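Local coordinates for uncharacterized protein (Legionella longbeachae NSW150, PDB 4JZA) that probably removes the 3-phosphate from phosphatidylinositol 3-phosphate, acting as a Legionella phosphoinositide phosphatase in pathogen-host interaction, at residues Ser700-Arg705 with Asp731-Ile736; Gln711-Arg716 with Phe722-Asn727. All blocks are in the same frame, centred on the assembly; numbering follows the deposited sequence.

Contact 1: residues Ser700-Arg705 with Asp731-Ile736; sequences SLINER and DGIKQI
Helix-to-helix packing in the helical C-terminal region joins these segments: I702, near the end of helix 676-702, sets its side chain against I733 and I736 in the opening turns of helix 731-740. The two backbones are nearest at I702 and I733, 7.5 Å between their CA atoms. In I702 the CG1 branch, at chi1 -146° and so roughly across from the backbone N, carries CD1 to the two isoleucines. CD1 of I702 lies 3.8 Å from CG2 of I736 and 4.0 Å from CG2 of I733. Both partners hold CG2 anti to their own backbone N, and they follow each other by three residues, so they form successive positions along one face of their helix. I702 slides past I733 in the opposite direction but crosses I736 at about a right angle. L737, which follows I736, also touches I702.

In the fold, this is one of several packings between helices of the C-terminal region: I736 rests on I756 of helix 748-761, while L701, beside I702, packs against W805 and L808 of helix 794-817. All three isoleucines are buried. At the solvent side, R705 and K734 bring NH2 and NZ to 5.9 Å, like charges that do not touch, and both side chains lean on T729. Within the first turn of helix 731-740, Q735 NE2 donates to D731 OD2 over 3.0 Å from above the carboxylate plane.

Contact 2: residues Gln711-Arg716 with Phe722-Asn727; sequences QEQSSR and FSSESN
S724 and E725 face the chain at Q711 and E712 inside the long loop between helices 676-702 and 731-740, and each makes its approach differently. The S724 side chain sets out toward the other segment. Its hydroxyl lies between the backbone N and the carbonyl carbon, and from there OG donates to the carbonyl O of Q711 at 3.3 Å. The bond is bent: the C=O...donor angle is 128°, and OG stands 26° off the carbonyl plane. The same OG passes 3.7 Å from CA of E712, so the hydroxyl lies alongside the 711-712 backbone. W717 NE1 adds a weak hydrogen bond to this oxygen.

The two glutamates lie side by side and point the same way, with their carboxylate planes 85° apart, nearly perpendicular. E725 is extended beyond CG, and its OE2 comes alongside the CG methylene of E712 at 3.2 Å. The E712 chain bends at its second torsion, and its OE1 stays 4.0 Å from OE2 of E725. S714 OG donates a weak hydrogen bond to that OE1.

The 722-727 side has its own brace, an ST motif in which S723 OG accepts from the backbone N of S726 at 3.0 Å. S723 and S726 both hydrogen-bond through OG to the carbonyl O of S720, while R716 touches S769 in another loop. Several residues of both segments, R716 and F722 among them, also meet crystal neighbours, so the lattice may help set the conformation of this loop.

The one hydrogen bond assigned between the two sides is that of S724 with the carbonyl of Q711, whereas the paired carboxylates would work against the approach and might raise the proton affinity of one glutamate, an effect that solvent around these exposed groups should soften.

How the contacts relate
Contact 2 is nested inside the loop that contact 1 closes: the chain leaves helix 676-702, makes the turn-back of 711-716 with 722-727, and goes on into helix 731-740. The centres are about 19 Å apart, and the two contacts adjoin in sequence without otherwise touching. Contact 1 is core, joining two helices through buried branched aliphatic side chains, with its charged residues kept to the outer side. Contact 2 is surface, joining loop to loop by a hydroxyl-to-carbonyl bond, with two like-charged carboxylates nearby in place of apolar packing. Both belong to the phosphoinositide phosphatase C-terminal domain, with contact 2 farther from the centre of the chain, about 59 Å against 50 Å, measured from the contact centres.

Contact 1: residues Ser700-Arg705 with Asp731-Ile736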
loop_
_atom_site.group_PDB
_atom_site.type_symbol
_atom_site.label_atom_id
_atom_site.label_comp_id
_atom_site.label_asym_id
_atom_site.label_seq_id
_atom_site.Cartn_x
_atom_site.Cartn_y
_atom_site.Cartn_z
ATOM N N SER A 700 29.600 5.301 -42.652
ATOM C CA SER A 700 29.985 5.650 -44.026
ATOM C C SER A 700 29.211 6.832 -44.500
ATOM O O SER A 700 29.792 7.785 -45.020
ATOM C CB SER A 700 29.749 4.520 -44.995
ATOM O OG SER A 700 29.970 3.300 -44.359
ATOM N N LEU A 701 27.897 6.780 -44.309
ATOM C CA LEU A 701 27.021 7.852 -44.805
ATOM C C LEU A 701 27.341 9.256 -44.212
ATOM O O LEU A 701 27.461 10.244 -44.941
ATOM C CB LEU A 701 25.555 7.484 -44.543
ATOM C CG LEU A 701 24.512 8.533 -44.933
ATOM C CD1 LEU A 701 24.682 8.884 -46.381
ATOM C CD2 LEU A 701 23.108 8.059 -44.731
ATOM N N ILE A 702 27.484 9.327 -42.894
ATOM C CA ILE A 702 27.731 10.608 -42.226
ATOM C C ILE A 702 29.071 11.227 -42.647
ATOM O O ILE A 702 29.235 12.426 -42.672
ATOM C CB ILE A 702 27.688 10.409 -40.710
ATOM C CG1 ILE A 702 27.119 11.615 -40.010
ATOM C CG2 ILE A 702 29.050 9.997 -40.157
ATOM C CD1 ILE A 702 25.677 11.404 -39.604
ATOM N N ASN A 703 30.033 10.404 -43.010
ATOM C CA ASN A 703 31.316 10.925 -43.430
ATOM C C ASN A 703 31.332 11.401 -44.867
ATOM O O ASN A 703 32.313 11.969 -45.260
ATOM C CB ASN A 703 32.462 9.949 -43.120
ATOM C CG ASN A 703 32.908 10.031 -41.646
ATOM O OD1 ASN A 703 33.458 11.034 -41.208
ATOM N ND2 ASN A 703 32.660 8.975 -40.878
ATOM N N GLU A 704 30.261 11.189 -45.636
ATOM C CA GLU A 704 30.011 11.966 -46.851
ATOM C C GLU A 704 29.256 13.247 -46.476
ATOM O O GLU A 704 28.067 13.391 -46.738
ATOM C CB GLU A 704 29.185 11.170 -47.859
ATOM C CG GLU A 704 29.788 9.841 -48.279
ATOM C CD GLU A 704 30.905 9.956 -49.312
ATOM O OE1 GLU A 704 30.665 10.526 -50.421
ATOM O OE2 GLU A 704 32.023 9.431 -49.002
ATOM N N ARG A 705 29.986 14.195 -45.912
ATOM C CA ARG A 705 29.420 15.382 -45.218
ATOM C C ARG A 705 28.680 16.371 -46.137
ATOM O O ARG A 705 27.837 17.147 -45.683
ATOM C CB ARG A 705 30.521 16.117 -44.409
ATOM C CG ARG A 705 31.461 15.165 -43.656
ATOM C CD ARG A 705 32.362 15.875 -42.674
ATOM N NE ARG A 705 31.547 16.675 -41.759
ATOM C CZ ARG A 705 31.959 17.775 -41.133
ATOM N NH1 ARG A 705 33.197 18.224 -41.310
ATOM N NH2 ARG A 705 31.131 18.431 -40.331
ATOM N N ASP A 731 23.336 20.861 -36.787
ATOM C CA ASP A 731 24.050 20.601 -35.550
ATOM C C ASP A 731 23.935 19.153 -35.089
ATOM O O ASP A 731 24.935 18.587 -34.579
ATOM C CB ASP A 731 23.579 21.548 -34.438
ATOM C CG ASP A 731 24.591 21.650 -33.260
ATOM O OD1 ASP A 731 25.727 22.206 -33.488
ATOM O OD2 ASP A 731 24.220 21.194 -32.128
ATOM N N GLY A 732 22.746 18.561 -35.272
ATOM C CA GLY A 732 22.539 17.142 -34.993
ATOM C C GLY A 732 23.516 16.211 -35.690
ATOM O O GLY A 732 24.071 15.288 -35.085
ATOM N N ILE A 733 23.776 16.501 -36.948
ATOM C CA ILE A 733 24.718 15.748 -37.704
ATOM C C ILE A 733 26.145 15.982 -37.218
ATOM O O ILE A 733 26.921 15.019 -37.144
ATOM C CB ILE A 733 24.615 16.103 -39.179
ATOM C CG1 ILE A 733 23.224 15.823 -39.730
ATOM C CG2 ILE A 733 25.657 15.341 -39.987
ATOM C CD1 ILE A 733 22.823 14.365 -39.707
ATOM N N LYS A 734 26.485 17.236 -36.877
ATOM C CA LYS A 734 27.816 17.555 -36.324
ATOM C C LYS A 734 28.039 16.770 -35.055
ATOM O O LYS A 734 29.130 16.226 -34.826
ATOM C CB LYS A 734 27.985 19.038 -36.014
ATOM C CG LYS A 734 28.009 19.955 -37.235
ATOM C CD LYS A 734 28.484 21.385 -36.923
ATOM C CE LYS A 734 29.751 21.393 -36.045
ATOM N NZ LYS A 734 30.590 22.625 -36.185
ATOM N N GLN A 735 26.994 16.689 -34.246
ATOM C CA GLN A 735 27.058 15.940 -33.026
ATOM C C GLN A 735 27.237 14.453 -33.190
ATOM O O GLN A 735 27.866 13.809 -32.341
ATOM C CB GLN A 735 25.797 16.157 -32.242
ATOM C CG GLN A 735 25.873 17.436 -31.454
ATOM C CD GLN A 735 24.723 17.552 -30.521
ATOM O OE1 GLN A 735 24.538 16.704 -29.602
ATOM N NE2 GLN A 735 23.912 18.567 -30.747
ATOM N N ILE A 736 26.652 13.912 -34.249
ATOM C CA ILE A 736 26.769 12.510 -34.547
ATOM C C ILE A 736 28.144 12.222 -35.109
ATOM O O ILE A 736 28.708 11.228 -34.769
ATOM C CB ILE A 736 25.623 12.029 -35.447
ATOM C CG1 ILE A 736 24.317 12.063 -34.639
ATOM C CG2 ILE A 736 25.884 10.619 -35.911
ATOM C CD1 ILE A 736 23.061 12.010 -35.471
#

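Contact 2: residues Gln711-Arg716 with Phe722-Asn727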
loop_
_atom_site.group_PDB
_atom_site.type_symbol
_atom_site.label_atom_id
_atom_site.label_comp_id
_atom_site.label_asym_id
_atom_site.label_seq_id
_atom_site.Cartn_x
_atom_site.Cartn_y
_atom_site.Cartn_z
ATOM N N GLN A 711 20.278 23.708 -49.395
ATOM C CA GLN A 711 20.441 24.847 -50.324
ATOM C C GLN A 711 20.662 26.178 -49.564
ATOM O O GLN A 711 20.349 26.299 -48.365
ATOM C CB GLN A 711 19.262 24.966 -51.279
ATOM C CG GLN A 711 18.937 23.646 -51.945
ATOM C CD GLN A 711 17.838 23.787 -52.974
ATOM O OE1 GLN A 711 16.800 23.128 -52.888
ATOM N NE2 GLN A 711 18.057 24.652 -53.959
ATOM N N GLU A 712 21.257 27.149 -50.265
ATOM C CA GLU A 712 21.575 28.466 -49.700
ATOM C C GLU A 712 20.318 29.309 -49.957
ATOM O O GLU A 712 19.971 29.596 -51.109
ATOM C CB GLU A 712 22.910 28.993 -50.301
ATOM C CG GLU A 712 23.102 30.500 -50.453
ATOM C CD GLU A 712 22.875 31.009 -51.873
ATOM O OE1 GLU A 712 22.498 32.189 -52.040
ATOM O OE2 GLU A 712 23.102 30.248 -52.834
ATOM N N GLN A 713 19.604 29.629 -48.875
ATOM C CA GLN A 713 18.195 30.049 -48.948
ATOM C C GLN A 713 18.060 31.545 -48.672
ATOM O O GLN A 713 17.372 31.952 -47.710
ATOM C CB GLN A 713 17.348 29.302 -47.909
ATOM C CG GLN A 713 17.409 27.782 -47.949
ATOM C CD GLN A 713 17.269 27.137 -46.556
ATOM O OE1 GLN A 713 18.272 26.697 -45.974
ATOM N NE2 GLN A 713 16.021 27.083 -46.018
ATOM N N SER A 714 18.701 32.357 -49.522
ATOM C CA SER A 714 18.789 33.823 -49.334
ATOM C C SER A 714 17.546 34.516 -48.713
ATOM O O SER A 714 17.700 35.295 -47.737
ATOM C CB SER A 714 19.203 34.494 -50.643
ATOM O OG SER A 714 20.529 34.105 -50.942
ATOM N N SER A 715 16.350 34.206 -49.250
ATOM C CA SER A 715 15.057 34.808 -48.801
ATOM C C SER A 715 14.727 34.611 -47.285
ATOM O O SER A 715 13.905 35.358 -46.700
ATOM C CB SER A 715 13.872 34.355 -49.694
ATOM O OG SER A 715 13.932 32.984 -50.037
ATOM N N ARG A 716 15.408 33.654 -46.654
ATOM C CA ARG A 716 15.190 33.340 -45.248
ATOM C C ARG A 716 16.164 34.010 -44.270
ATOM O O ARG A 716 15.866 34.091 -43.079
ATOM C CB ARG A 716 15.302 31.821 -45.097
ATOM C CG ARG A 716 14.717 31.238 -43.832
ATOM C CD ARG A 716 15.227 29.842 -43.645
ATOM N NE ARG A 716 14.754 29.222 -42.415
ATOM C CZ ARG A 716 15.108 27.992 -42.033
ATOM N NH1 ARG A 716 15.921 27.296 -42.806
ATOM N NH2 ARG A 716 14.650 27.453 -40.893
ATOM N N PHE A 722 23.936 33.957 -39.268
ATOM C CA PHE A 722 22.999 32.865 -39.075
ATOM C C PHE A 722 22.549 32.209 -40.380
ATOM O O PHE A 722 21.651 31.422 -40.393
ATOM C CB PHE A 722 21.801 33.381 -38.272
ATOM C CG PHE A 722 22.180 33.932 -36.943
ATOM C CD1 PHE A 722 22.698 33.112 -35.983
ATOM C CD2 PHE A 722 22.023 35.262 -36.642
ATOM C CE1 PHE A 722 23.084 33.614 -34.718
ATOM C CE2 PHE A 722 22.407 35.775 -35.395
ATOM C CZ PHE A 722 22.938 34.954 -34.427
ATOM N N SER A 723 23.205 32.509 -41.478
ATOM C CA SER A 723 22.884 31.904 -42.778
ATOM C C SER A 723 23.332 30.437 -42.825
ATOM O O SER A 723 24.195 30.024 -42.029
ATOM C CB SER A 723 23.608 32.667 -43.904
ATOM O OG SER A 723 24.983 32.252 -43.931
ATOM N N SER A 724 22.783 29.675 -43.780
ATOM C CA SER A 724 23.218 28.295 -44.036
ATOM C C SER A 724 24.595 28.224 -44.731
ATOM O O SER A 724 25.354 27.289 -44.490
ATOM C CB SER A 724 22.150 27.496 -44.804
ATOM O OG SER A 724 21.829 28.080 -46.058
ATOM N N GLU A 725 24.923 29.213 -45.565
ATOM C CA GLU A 725 26.303 29.384 -46.042
ATOM C C GLU A 725 27.307 29.308 -44.873
ATOM O O GLU A 725 28.298 28.595 -44.956
ATOM C CB GLU A 725 26.469 30.713 -46.808
ATOM C CG GLU A 725 26.523 30.581 -48.326
ATOM C CD GLU A 725 26.466 31.929 -49.016
ATOM O OE1 GLU A 725 27.540 32.527 -49.271
ATOM O OE2 GLU A 725 25.336 32.411 -49.261
ATOM N N SER A 726 27.053 30.039 -43.786
ATOM C CA SER A 726 28.031 30.078 -42.674
ATOM C C SER A 726 27.909 28.879 -41.725
ATOM O O SER A 726 28.828 28.603 -40.946
ATOM C CB SER A 726 27.952 31.388 -41.862
ATOM O OG SER A 726 27.671 32.495 -42.693
ATOM N N ASN A 727 26.792 28.166 -41.796
ATOM C CA ASN A 727 26.508 27.066 -40.865
ATOM C C ASN A 727 25.999 25.892 -41.683
ATOM O O ASN A 727 24.866 25.465 -41.527
ATOM C CB ASN A 727 25.484 27.530 -39.810
ATOM C CG ASN A 727 25.912 28.810 -39.089
ATOM O OD1 ASN A 727 27.082 29.099 -38.990
ATOM N ND2 ASN A 727 24.977 29.553 -38.574
#